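Local structure of acetyltransferase, GNAT family (Bacillus anthracis str. Sterne, 3FBU) at residues L117-A122 with E159-I164. The protein binds coenzyme A and, as a member of the GNAT family, probably transfers an acetyl group from acetyl-CoA to an acceptor substrate. Sequence-based numbering, arbitrary orientation.
Sequences LHRIIA and EYYYAI
Ile120 with Ile164 and Ala122 with Tyr162 form two hydrogen-bonded pairs of an antiparallel ladder, the axes of the short strand segments approaching to 4.6 Å, with the non-hydrogen-bonded pair Ile121 and Ala163 between them. This joins neighbouring strands in the C-terminal part of the GNAT sheet, where 155-165 lies between 119-124 and 141-152. Each hydrogen-bonded pair is closed by two N-H...O=C bonds; Tyr162 N to Ala122 O, at 2.8 Å, is nearly straight at 174°. On the face carrying Ile120, Ala122, Tyr162 and Ile164, CG2 of Ile164 comes within 4.1 Å of Ile120 CB, and both isoleucines pack against Leu108 and Phe112 of helix 99-114. The side chain of Ala122 lies about 7 Å from bound coenzyme A, while the Tyr162 hydroxyl is hydrogen-bonded to Arg142 and Glu136. On the opposite face, with Ile121, Tyr161 and Ala163, Arg119 has CG anti to the backbone N (chi1 -173°) and, extended to NE, runs past Ala163 CB to Tyr161, which it crosses at about a right angle; NH1 meets the edge of the ring 3.6 Å from CE2, and the two planes are 24° apart. A salt bridge from NH1 to Glu143 on strand 141-152 helps hold the guanidinium there. Ile121 CG2 touches Tyr161 OH at 3.4 Å and lies 3.5 Å above the guanidinium plane of Arg119, over its centre.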
ATOM      1  N   LEU A 117      -0.506 -12.656  30.292  1.00 20.63           N
ATOM      2  CA  LEU A 117       0.542 -13.228  29.453  1.00 19.97           C
ATOM      3  C   LEU A 117       1.878 -12.497  29.652  1.00 18.99           C
ATOM      4  O   LEU A 117       1.905 -11.332  30.065  1.00 18.35           O
ATOM      5  CB  LEU A 117       0.141 -13.130  27.983  1.00 19.39           C
ATOM      6  CG  LEU A 117      -1.109 -13.881  27.546  1.00 19.42           C
ATOM      7  CD1 LEU A 117      -1.450 -13.583  26.051  1.00 20.98           C
ATOM      8  CD2 LEU A 117      -0.979 -15.371  27.775  1.00 21.91           C
ATOM      9  N   HIS A 118       2.975 -13.184  29.320  1.00 18.33           N
ATOM     10  CA  HIS A 118       4.304 -12.593  29.395  1.00 17.32           C
ATOM     11  C   HIS A 118       4.757 -11.909  28.111  1.00 16.87           C
ATOM     12  O   HIS A 118       5.468 -10.863  28.131  1.00 16.85           O
ATOM     13  CB  HIS A 118       5.329 -13.670  29.746  1.00 17.60           C
ATOM     14  CG  HIS A 118       6.741 -13.201  29.612  1.00 18.05           C
ATOM     15  ND1 HIS A 118       7.255 -12.162  30.371  1.00 18.32           N
ATOM     16  CD2 HIS A 118       7.737 -13.588  28.776  1.00 17.54           C
ATOM     17  CE1 HIS A 118       8.513 -11.953  30.020  1.00 19.51           C
ATOM     18  NE2 HIS A 118       8.832 -12.803  29.057  1.00 19.22           N
ATOM     19  N   ARG A 119       4.366 -12.494  26.991  1.00 16.57           N
ATOM     20  CA  ARG A 119       4.901 -12.062  25.704  1.00 16.56           C
ATOM     21  C   ARG A 119       3.981 -12.394  24.536  1.00 15.17           C
ATOM     22  O   ARG A 119       3.349 -13.352  24.581  1.00 14.96           O
ATOM     23  CB  ARG A 119       6.263 -12.714  25.474  1.00 16.59           C
ATOM     24  CG  ARG A 119       7.078 -12.254  24.234  1.00 17.50           C
ATOM     25  CD  ARG A 119       8.497 -12.831  24.334  1.00 21.05           C
ATOM     26  NE  ARG A 119       9.334 -12.670  23.167  1.00 27.86           N
ATOM     27  CZ  ARG A 119       9.616 -13.617  22.286  1.00 18.13           C
ATOM     28  NH1 ARG A 119      10.350 -13.330  21.273  1.00 16.42           N
ATOM     29  NH2 ARG A 119       9.162 -14.829  22.420  1.00 16.89           N
ATOM     30  N   ILE A 120       3.930 -11.550  23.514  1.00 14.84           N
ATOM     31  CA  ILE A 120       3.112 -11.805  22.334  1.00 14.79           C
ATOM     32  C   ILE A 120       4.004 -11.545  21.101  1.00 14.76           C
ATOM     33  O   ILE A 120       4.755 -10.555  21.056  1.00 15.56           O
ATOM     34  CB  ILE A 120       1.814 -10.974  22.304  1.00 14.87           C
ATOM     35  CG1 ILE A 120       0.905 -11.314  23.514  1.00 16.44           C
ATOM     36  CG2 ILE A 120       1.059 -11.189  20.993  1.00 15.31           C
ATOM     37  CD1 ILE A 120      -0.250 -10.276  23.745  1.00 13.83           C
ATOM     38  N   ILE A 121       3.946 -12.461  20.136  1.00 14.27           N
ATOM     39  CA  ILE A 121       4.783 -12.382  18.954  1.00 13.77           C
ATOM     40  C   ILE A 121       3.903 -12.375  17.715  1.00 13.51           C
ATOM     41  O   ILE A 121       2.721 -12.768  17.758  1.00 13.28           O
ATOM     42  CB  ILE A 121       5.808 -13.570  18.900  1.00 13.38           C
ATOM     43  CG1 ILE A 121       5.130 -14.929  18.605  1.00 15.56           C
ATOM     44  CG2 ILE A 121       6.663 -13.609  20.218  1.00 14.06           C
ATOM     45  CD1 ILE A 121       5.022 -15.277  17.080  1.00 15.47           C
ATOM     46  N   ALA A 122       4.507 -11.969  16.613  1.00 13.61           N
ATOM     47  CA  ALA A 122       3.872 -11.980  15.302  1.00 14.79           C
ATOM     48  C   ALA A 122       4.962 -12.134  14.233  1.00 14.75           C
ATOM     49  O   ALA A 122       6.131 -11.750  14.439  1.00 15.47           O
ATOM     50  CB  ALA A 122       3.028 -10.718  15.047  1.00 14.37           C
ATOM     51  N   GLU A 159      11.037 -14.121   6.658  1.00 20.20           N
ATOM     52  CA  GLU A 159      10.067 -13.784   7.678  1.00 19.94           C
ATOM     53  C   GLU A 159      10.663 -12.730   8.588  1.00 18.14           C
ATOM     54  O   GLU A 159      11.797 -12.893   9.034  1.00 17.53           O
ATOM     55  CB  GLU A 159       9.747 -15.051   8.468  1.00 21.00           C
ATOM     56  CG  GLU A 159       8.735 -14.962   9.512  1.00 23.22           C
ATOM     57  CD  GLU A 159       8.499 -16.325  10.171  1.00 23.94           C
ATOM     58  OE1 GLU A 159       9.187 -17.304   9.792  1.00 29.64           O
ATOM     59  OE2 GLU A 159       7.605 -16.424  11.019  1.00 27.17           O
ATOM     60  N   TYR A 160       9.897 -11.682   8.884  1.00 17.69           N
ATOM     61  CA  TYR A 160      10.198 -10.813  10.032  1.00 17.64           C
ATOM     62  C   TYR A 160       9.500 -11.353  11.251  1.00 17.24           C
ATOM     63  O   TYR A 160       8.370 -11.825  11.158  1.00 17.75           O
ATOM     64  CB  TYR A 160       9.652  -9.410   9.819  1.00 19.34           C
ATOM     65  CG  TYR A 160      10.394  -8.498   8.866  1.00 19.65           C
ATOM     66  CD1 TYR A 160      11.760  -8.574   8.684  1.00 21.90           C
ATOM     67  CD2 TYR A 160       9.701  -7.488   8.207  1.00 20.52           C
ATOM     68  CE1 TYR A 160      12.420  -7.698   7.824  1.00 22.64           C
ATOM     69  CE2 TYR A 160      10.345  -6.605   7.383  1.00 20.17           C
ATOM     70  CZ  TYR A 160      11.696  -6.717   7.180  1.00 22.90           C
ATOM     71  OH  TYR A 160      12.318  -5.819   6.343  1.00 24.58           O
ATOM     72  N   TYR A 161      10.156 -11.235  12.401  1.00 16.40           N
ATOM     73  CA  TYR A 161       9.612 -11.660  13.662  1.00 17.01           C
ATOM     74  C   TYR A 161       9.578 -10.458  14.616  1.00 15.28           C
ATOM     75  O   TYR A 161      10.610  -9.830  14.880  1.00 15.48           O
ATOM     76  CB  TYR A 161      10.538 -12.720  14.209  1.00 19.60           C
ATOM     77  CG  TYR A 161      10.078 -13.489  15.386  1.00 21.30           C
ATOM     78  CD1 TYR A 161       9.702 -14.825  15.272  1.00 21.97           C
ATOM     79  CD2 TYR A 161      10.075 -12.901  16.671  1.00 23.30           C
ATOM     80  CE1 TYR A 161       9.345 -15.546  16.399  1.00 24.42           C
ATOM     81  CE2 TYR A 161       9.711 -13.610  17.773  1.00 23.54           C
ATOM     82  CZ  TYR A 161       9.352 -14.937  17.632  1.00 24.61           C
ATOM     83  OH  TYR A 161       8.996 -15.612  18.784  1.00 27.54           O
ATOM     84  N   TYR A 162       8.389 -10.162  15.091  1.00 14.02           N
ATOM     85  CA  TYR A 162       8.138  -9.074  16.030  1.00 14.41           C
ATOM     86  C   TYR A 162       7.670  -9.603  17.370  1.00 14.23           C
ATOM     87  O   TYR A 162       7.051 -10.676  17.449  1.00 12.88           O
ATOM     88  CB  TYR A 162       7.055  -8.147  15.461  1.00 15.78           C
ATOM     89  CG  TYR A 162       7.534  -7.175  14.428  1.00 16.06           C
ATOM     90  CD1 TYR A 162       7.813  -7.596  13.137  1.00 16.88           C
ATOM     91  CD2 TYR A 162       7.757  -5.827  14.741  1.00 16.72           C
ATOM     92  CE1 TYR A 162       8.245  -6.716  12.196  1.00 20.47           C
ATOM     93  CE2 TYR A 162       8.197  -4.944  13.781  1.00 17.64           C
ATOM     94  CZ  TYR A 162       8.445  -5.402  12.511  1.00 17.49           C
ATOM     95  OH  TYR A 162       8.892  -4.578  11.501  1.00 19.47           O
ATOM     96  N   ALA A 163       7.935  -8.842  18.443  1.00 13.72           N
ATOM     97  CA  ALA A 163       7.518  -9.243  19.770  1.00 13.25           C
ATOM     98  C   ALA A 163       7.217  -8.030  20.649  1.00 14.08           C
ATOM     99  O   ALA A 163       7.781  -6.938  20.455  1.00 13.19           O
ATOM    100  CB  ALA A 163       8.590 -10.105  20.450  1.00 14.28           C
ATOM    101  N   ILE A 164       6.352  -8.268  21.620  1.00 13.07           N
ATOM    102  CA  ILE A 164       6.105  -7.291  22.688  1.00 15.08           C
ATOM    103  C   ILE A 164       5.999  -8.002  24.016  1.00 15.17           C
ATOM    104  O   ILE A 164       5.440  -9.108  24.119  1.00 14.43           O
ATOM    105  CB  ILE A 164       4.887  -6.418  22.362  1.00 14.03           C
ATOM    106  CG1 ILE A 164       4.751  -5.261  23.363  1.00 15.82           C
ATOM    107  CG2 ILE A 164       3.560  -7.270  22.302  1.00 13.20           C
ATOM    108  CD1 ILE A 164       3.665  -4.202  22.928  1.00 16.44           C
TER